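PDB 3LWS: aromatic amino acid beta-eliminating lyase/threonine aldolase from Exiguobacterium sibiricum, which is a pyridoxal-phosphate protein of the beta-eliminating lyase family, probably of fold type I, with its cofactor covalently bound, and is assembled from two chains. Local coordinates for residues A[80-85]-A[169-174]; A[66-71]-A[228-233]. All coordinates share one frame; numbering follows the deposited sequence.

Contact 1: A[80-85]-A[169-174]; sequences RIWSDE and GIRLHL
A salt bridge laid beside a CH-pi contact joins helix 71-86 to strand 171-176 at the strand's first residue, in the large mixed sheet. Trp-82 and Glu-85, one helical turn apart, both meet Arg-171. The aliphatic part of Arg-171 runs over one face of the indole: its CD lies 3.7 Å from the centroid of the six-membered ring of Trp-82, and CG rests nearer the rim. A bend at chi2 (-71°) leads the chain across the indole face, from the CG end to CE3 and CZ3, where its guanidinium, steep to the indole with the planes 71° apart, reaches Glu-85. The grip is side-on, NE and NH2 sharing one oxygen: Arg-171 NH2 lies 2.7 Å from Glu-85 OE2 and Arg-171 NE 2.9 Å from that same atom. OE2 sits in the guanidinium plane and offers NH2 its anti lone pair, while NE meets it on the anti side but tilted out of the carboxylate plane; this double hold fixes the arginine's rotation. Trp-82 NE1 is hydrogen-bonded to Ser-199 OG, and the ring stacks with Phe-222. This is helix-on-sheet packing of an alpha/beta/alpha sandwich, with buried Trp-82 between helix and sheet and the ion pair at exposed Glu-85.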
loop_
_atom_site.group_PDB
_atom_site.type_symbol
_atom_site.label_atom_id
_atom_site.label_comp_id
_atom_site.label_asym_id
_atom_site.label_seq_id
_atom_site.Cartn_x
_atom_site.Cartn_y
_atom_site.Cartn_z
ATOM N N ARG A 80 -6.527 17.700 -1.341
ATOM C CA ARG A 80 -6.571 18.186 0.039
ATOM C C ARG A 80 -5.491 19.230 0.323
ATOM O O ARG A 80 -5.774 20.251 0.966
ATOM C CB ARG A 80 -6.470 17.025 1.024
ATOM C CG ARG A 80 -6.446 17.410 2.536
ATOM C CD ARG A 80 -7.612 18.308 2.932
ATOM N NE ARG A 80 -7.455 18.792 4.293
ATOM C CZ ARG A 80 -7.919 18.167 5.372
ATOM N NH1 ARG A 80 -8.555 17.011 5.278
ATOM N NH2 ARG A 80 -7.708 18.693 6.570
ATOM N N ILE A 81 -4.272 18.993 -0.148
ATOM C CA ILE A 81 -3.195 19.961 0.076
ATOM C C ILE A 81 -3.567 21.286 -0.572
ATOM O O ILE A 81 -3.568 22.300 0.094
ATOM C CB ILE A 81 -1.847 19.467 -0.396
ATOM C CG1 ILE A 81 -1.449 18.247 0.442
ATOM C CG2 ILE A 81 -0.744 20.579 -0.244
ATOM C CD1 ILE A 81 -0.476 17.298 -0.262
ATOM N N TRP A 82 -3.943 21.267 -1.837
ATOM C CA TRP A 82 -4.364 22.488 -2.511
ATOM C C TRP A 82 -5.607 23.123 -1.882
ATOM O O TRP A 82 -5.655 24.323 -1.750
ATOM C CB TRP A 82 -4.591 22.301 -4.010
ATOM C CG TRP A 82 -3.372 21.833 -4.801
ATOM C CD1 TRP A 82 -3.347 20.789 -5.686
ATOM C CD2 TRP A 82 -2.031 22.383 -4.795
ATOM N NE1 TRP A 82 -2.096 20.657 -6.228
ATOM C CE2 TRP A 82 -1.274 21.633 -5.719
ATOM C CE3 TRP A 82 -1.407 23.458 -4.133
ATOM C CZ2 TRP A 82 0.090 21.879 -5.948
ATOM C CZ3 TRP A 82 -0.066 23.709 -4.378
ATOM C CH2 TRP A 82 0.669 22.914 -5.271
ATOM N N SER A 83 -6.582 22.328 -1.472
ATOM C CA SER A 83 -7.742 22.857 -0.785
ATOM C C SER A 83 -7.286 23.618 0.475
ATOM O O SER A 83 -7.701 24.754 0.691
ATOM C CB SER A 83 -8.700 21.736 -0.395
ATOM O OG SER A 83 -9.734 22.200 0.438
ATOM N N ASP A 84 -6.410 22.993 1.264
ATOM C CA ASP A 84 -5.842 23.639 2.473
ATOM C C ASP A 84 -5.059 24.918 2.134
ATOM O O ASP A 84 -5.193 25.918 2.804
ATOM C CB ASP A 84 -4.922 22.680 3.244
ATOM C CG ASP A 84 -5.668 21.648 4.083
ATOM O OD1 ASP A 84 -6.916 21.647 4.205
ATOM O OD2 ASP A 84 -4.974 20.794 4.660
ATOM N N GLU A 85 -4.241 24.885 1.093
ATOM C CA GLU A 85 -3.454 26.047 0.736
ATOM C C GLU A 85 -4.323 27.242 0.308
ATOM O O GLU A 85 -3.960 28.391 0.550
ATOM C CB GLU A 85 -2.484 25.689 -0.371
ATOM C CG GLU A 85 -1.670 26.833 -0.881
ATOM C CD GLU A 85 -0.498 26.363 -1.672
ATOM O OE1 GLU A 85 0.324 25.610 -1.112
ATOM O OE2 GLU A 85 -0.413 26.728 -2.847
ATOM N N GLY A 169 -5.605 31.969 -9.789
ATOM C CA GLY A 169 -5.265 31.373 -8.492
ATOM C C GLY A 169 -5.782 29.978 -8.224
ATOM O O GLY A 169 -5.749 29.542 -7.106
ATOM N N ILE A 170 -6.255 29.288 -9.263
ATOM C CA ILE A 170 -6.728 27.907 -9.184
ATOM C C ILE A 170 -5.556 26.954 -9.415
ATOM O O ILE A 170 -4.866 27.072 -10.404
ATOM C CB ILE A 170 -7.815 27.655 -10.283
ATOM C CG1 ILE A 170 -9.073 28.493 -9.971
ATOM C CG2 ILE A 170 -8.113 26.164 -10.404
ATOM C CD1 ILE A 170 -9.880 28.850 -11.127
ATOM N N ARG A 171 -5.353 25.982 -8.541
ATOM C CA ARG A 171 -4.275 25.008 -8.729
ATOM C C ARG A 171 -4.684 24.012 -9.807
ATOM O O ARG A 171 -5.848 23.635 -9.877
ATOM C CB ARG A 171 -3.957 24.284 -7.420
ATOM C CG ARG A 171 -3.430 25.228 -6.315
ATOM C CD ARG A 171 -2.007 25.766 -6.573
ATOM N NE ARG A 171 -1.635 26.663 -5.477
ATOM C CZ ARG A 171 -2.019 27.939 -5.342
ATOM N NH1 ARG A 171 -2.760 28.569 -6.259
ATOM N NH2 ARG A 171 -1.659 28.599 -4.253
ATOM N N LEU A 172 -3.755 23.626 -10.676
ATOM C CA LEU A 172 -4.066 22.692 -11.755
ATOM C C LEU A 172 -3.358 21.377 -11.528
ATOM O O LEU A 172 -2.113 21.297 -11.478
ATOM C CB LEU A 172 -3.735 23.293 -13.108
ATOM C CG LEU A 172 -4.358 22.660 -14.329
ATOM C CD1 LEU A 172 -5.849 22.715 -14.271
ATOM C CD2 LEU A 172 -3.817 23.393 -15.566
ATOM N N HIS A 173 -4.163 20.333 -11.356
ATOM C CA HIS A 173 -3.635 19.012 -11.080
ATOM C C HIS A 173 -3.827 18.077 -12.262
ATOM O O HIS A 173 -4.906 18.041 -12.857
ATOM C CB HIS A 173 -4.280 18.404 -9.849
ATOM C CG HIS A 173 -3.839 16.990 -9.597
ATOM N ND1 HIS A 173 -2.616 16.689 -9.032
ATOM C CD2 HIS A 173 -4.397 15.807 -9.948
ATOM C CE1 HIS A 173 -2.482 15.372 -8.976
ATOM N NE2 HIS A 173 -3.546 14.813 -9.536
ATOM N N LEU A 174 -2.781 17.309 -12.596
ATOM C CA LEU A 174 -2.863 16.332 -13.707
ATOM C C LEU A 174 -3.008 14.900 -13.172
ATOM O O LEU A 174 -2.201 14.421 -12.371
ATOM C CB LEU A 174 -1.656 16.435 -14.652
ATOM C CG LEU A 174 -1.486 15.350 -15.733
ATOM C CD1 LEU A 174 -2.709 15.234 -16.640
ATOM C CD2 LEU A 174 -0.205 15.598 -16.589
#

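Contact 2: A[66-71]-A[228-233]; sequences VFFPSG and IWKRRY
With CG anti to the backbone N (chi1 -174°), the Lys-230 chain leaves helix 220-232 toward strand 64-68, and a turn at chi3 (69°) lifts its amine off the Phe-68 face to the strand backbone. Lys-230 NZ donates a hydrogen bond to Phe-67 O at 2.8 Å, in the carbonyl plane and nearly in line with the C=O. On the way the methylenes pass slantwise over the Phe-68 ring: Lys-230 CB comes within 3.7 Å of Phe-68 CE2, and Lys-230 CD sits over the face, 4.1 Å from the centroid of Phe-68. Lys-230 NZ is 5.7 Å from the centroid of Phe-68, so any cation-pi attraction is weak at most. Val-66 meets the lysine tip to tip, its CG1 3.8 Å from Lys-230 NZ. The buried amine, probably charged, is held by a main-chain oxygen, with Asp-236 also touching the side chain. Segments 66-68 and 228-232 run nearly parallel, 19° apart, their axes 10.2 Å from each other. Past the strand, Ser-70 N-caps helix 71-86 through Met-73 N, and Gly-71 N binds phosphate oxygen OP3 of the modified lysine at position 206. The arrangement packs a helix on the large sheet's edge strand within this chain, a strand that leads through residues 69-70 into the phosphate-binding helix start typical of fold-type I pyridoxal-phosphate enzymes.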
loop_
_atom_site.group_PDB
_atom_site.type_symbol
_atom_site.label_atom_id
_atom_site.label_comp_id
_atom_site.label_asym_id
_atom_site.label_seq_id
_atom_site.Cartn_x
_atom_site.Cartn_y
_atom_site.Cartn_z
ATOM N N VAL A 66 6.914 12.158 -4.842
ATOM C CA VAL A 66 6.649 11.285 -3.692
ATOM C C VAL A 66 6.053 9.983 -4.239
ATOM O O VAL A 66 5.063 10.005 -5.010
ATOM C CB VAL A 66 5.655 11.922 -2.689
ATOM C CG1 VAL A 66 5.489 11.046 -1.387
ATOM C CG2 VAL A 66 6.074 13.342 -2.311
ATOM N N PHE A 67 6.658 8.861 -3.856
ATOM C CA PHE A 67 6.147 7.574 -4.273
ATOM C C PHE A 67 4.967 7.188 -3.386
ATOM O O PHE A 67 5.110 7.117 -2.183
ATOM C CB PHE A 67 7.214 6.464 -4.178
ATOM C CG PHE A 67 6.790 5.176 -4.858
ATOM C CD1 PHE A 67 7.004 4.996 -6.216
ATOM C CD2 PHE A 67 6.167 4.178 -4.153
ATOM C CE1 PHE A 67 6.581 3.829 -6.863
ATOM C CE2 PHE A 67 5.767 3.006 -4.779
ATOM C CZ PHE A 67 5.983 2.827 -6.126
ATOM N N PHE A 68 3.821 6.902 -3.994
ATOM C CA PHE A 68 2.644 6.433 -3.260
ATOM C C PHE A 68 2.272 4.998 -3.684
ATOM O O PHE A 68 2.510 4.613 -4.821
ATOM C CB PHE A 68 1.456 7.344 -3.555
ATOM C CG PHE A 68 1.396 8.574 -2.698
ATOM C CD1 PHE A 68 2.141 9.700 -3.020
ATOM C CD2 PHE A 68 0.535 8.639 -1.619
ATOM C CE1 PHE A 68 2.052 10.889 -2.199
ATOM C CE2 PHE A 68 0.425 9.822 -0.833
ATOM C CZ PHE A 68 1.197 10.933 -1.124
ATOM N N PRO A 69 1.684 4.205 -2.771
ATOM C CA PRO A 69 1.130 2.884 -3.127
ATOM C C PRO A 69 0.022 2.908 -4.171
ATOM O O PRO A 69 -0.105 1.949 -4.967
ATOM C CB PRO A 69 0.562 2.367 -1.803
ATOM C CG PRO A 69 0.573 3.493 -0.888
ATOM C CD PRO A 69 1.616 4.437 -1.322
ATOM N N SER A 70 -0.757 3.992 -4.187
ATOM C CA SER A 70 -1.835 4.150 -5.169
ATOM C C SER A 70 -2.059 5.582 -5.639
ATOM O O SER A 70 -1.793 6.551 -4.935
ATOM C CB SER A 70 -3.128 3.609 -4.569
ATOM O OG SER A 70 -3.554 4.387 -3.456
ATOM N N GLY A 71 -2.562 5.691 -6.857
ATOM C CA GLY A 71 -3.067 6.944 -7.353
ATOM C C GLY A 71 -4.310 7.414 -6.607
ATOM O O GLY A 71 -4.589 8.620 -6.541
ATOM N N ILE A 228 3.467 13.759 4.812
ATOM C CA ILE A 228 2.783 13.630 6.098
ATOM C C ILE A 228 1.393 12.968 5.955
ATOM O O ILE A 228 1.035 12.084 6.738
ATOM C CB ILE A 228 2.742 14.955 6.857
ATOM C CG1 ILE A 228 4.118 15.278 7.426
ATOM C CG2 ILE A 228 1.751 14.894 7.991
ATOM C CD1 ILE A 228 4.484 16.672 7.241
ATOM N N TRP A 229 0.641 13.361 4.936
ATOM C CA TRP A 229 -0.614 12.709 4.611
ATOM C C TRP A 229 -0.345 11.267 4.228
ATOM O O TRP A 229 -1.120 10.397 4.626
ATOM C CB TRP A 229 -1.374 13.425 3.493
ATOM C CG TRP A 229 -2.054 14.719 3.922
ATOM C CD1 TRP A 229 -1.690 15.990 3.578
ATOM C CD2 TRP A 229 -3.187 14.846 4.780
ATOM N NE1 TRP A 229 -2.560 16.897 4.133
ATOM C CE2 TRP A 229 -3.482 16.214 4.883
ATOM C CE3 TRP A 229 -3.998 13.924 5.461
ATOM C CZ2 TRP A 229 -4.535 16.695 5.674
ATOM C CZ3 TRP A 229 -5.054 14.396 6.224
ATOM C CH2 TRP A 229 -5.322 15.769 6.310
ATOM N N LYS A 230 0.734 10.984 3.489
ATOM C CA LYS A 230 1.043 9.562 3.186
ATOM C C LYS A 230 1.143 8.675 4.461
ATOM O O LYS A 230 0.640 7.536 4.516
ATOM C CB LYS A 230 2.325 9.430 2.350
ATOM C CG LYS A 230 2.558 7.954 1.919
ATOM C CD LYS A 230 3.631 7.776 0.855
ATOM C CE LYS A 230 5.026 8.062 1.363
ATOM N NZ LYS A 230 6.060 7.732 0.349
ATOM N N ARG A 231 1.811 9.183 5.488
ATOM C CA ARG A 231 1.821 8.479 6.771
ATOM C C ARG A 231 0.422 8.407 7.436
ATOM O O ARG A 231 0.081 7.401 8.032
ATOM C CB ARG A 231 2.797 9.155 7.729
ATOM C CG ARG A 231 2.882 8.484 9.084
ATOM C CD ARG A 231 4.238 7.907 9.379
ATOM N NE ARG A 231 4.033 6.870 10.369
ATOM C CZ ARG A 231 4.151 5.560 10.170
ATOM N NH1 ARG A 231 4.598 5.044 9.023
ATOM N NH2 ARG A 231 3.866 4.755 11.178
ATOM N N ARG A 232 -0.340 9.502 7.395
ATOM C CA ARG A 232 -1.676 9.540 8.020
ATOM C C ARG A 232 -2.573 8.516 7.380
ATOM O O ARG A 232 -3.346 7.881 8.050
ATOM C CB ARG A 232 -2.327 10.906 7.915
ATOM C CG ARG A 232 -1.709 11.970 8.821
ATOM C CD ARG A 232 -2.342 13.327 8.582
ATOM N NE ARG A 232 -1.689 14.374 9.379
ATOM C CZ ARG A 232 -1.721 15.682 9.105
ATOM N NH1 ARG A 232 -2.386 16.143 8.069
ATOM N NH2 ARG A 232 -1.065 16.535 9.870
ATOM N N TYR A 233 -2.467 8.381 6.065
ATOM C CA TYR A 233 -3.228 7.363 5.313
ATOM C C TYR A 233 -2.788 5.917 5.525
ATOM O O TYR A 233 -3.460 5.012 5.094
ATOM C CB TYR A 233 -3.118 7.666 3.813
ATOM C CG TYR A 233 -4.229 8.504 3.205
ATOM C CD1 TYR A 233 -4.206 9.893 3.262
ATOM C CD2 TYR A 233 -5.276 7.901 2.495
ATOM C CE1 TYR A 233 -5.218 10.667 2.658
ATOM C CE2 TYR A 233 -6.280 8.674 1.895
ATOM C CZ TYR A 233 -6.225 10.050 1.984
ATOM O OH TYR A 233 -7.214 10.831 1.412
#

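After several helices and short strands the chain passes through strand 64-68 and at once enters helix 71-86, so the early segments of both contacts follow one another. Contact 1 closes the inner loop, bringing 169-174 back to the far end of that helix after 83 residues; contact 2 closes the outer one when 228-233 returns to the strand after 156. The loops nest without crossing. Strands 64-68 and 171-176 belong to the same mixed sheet, separated there by 214-218 and 199-203. The contacts, their centres about 17 Å apart, also touch directly: Trp-229 packs on Arg-80 and Ile-81, bringing helices 71-86 and 220-232 together.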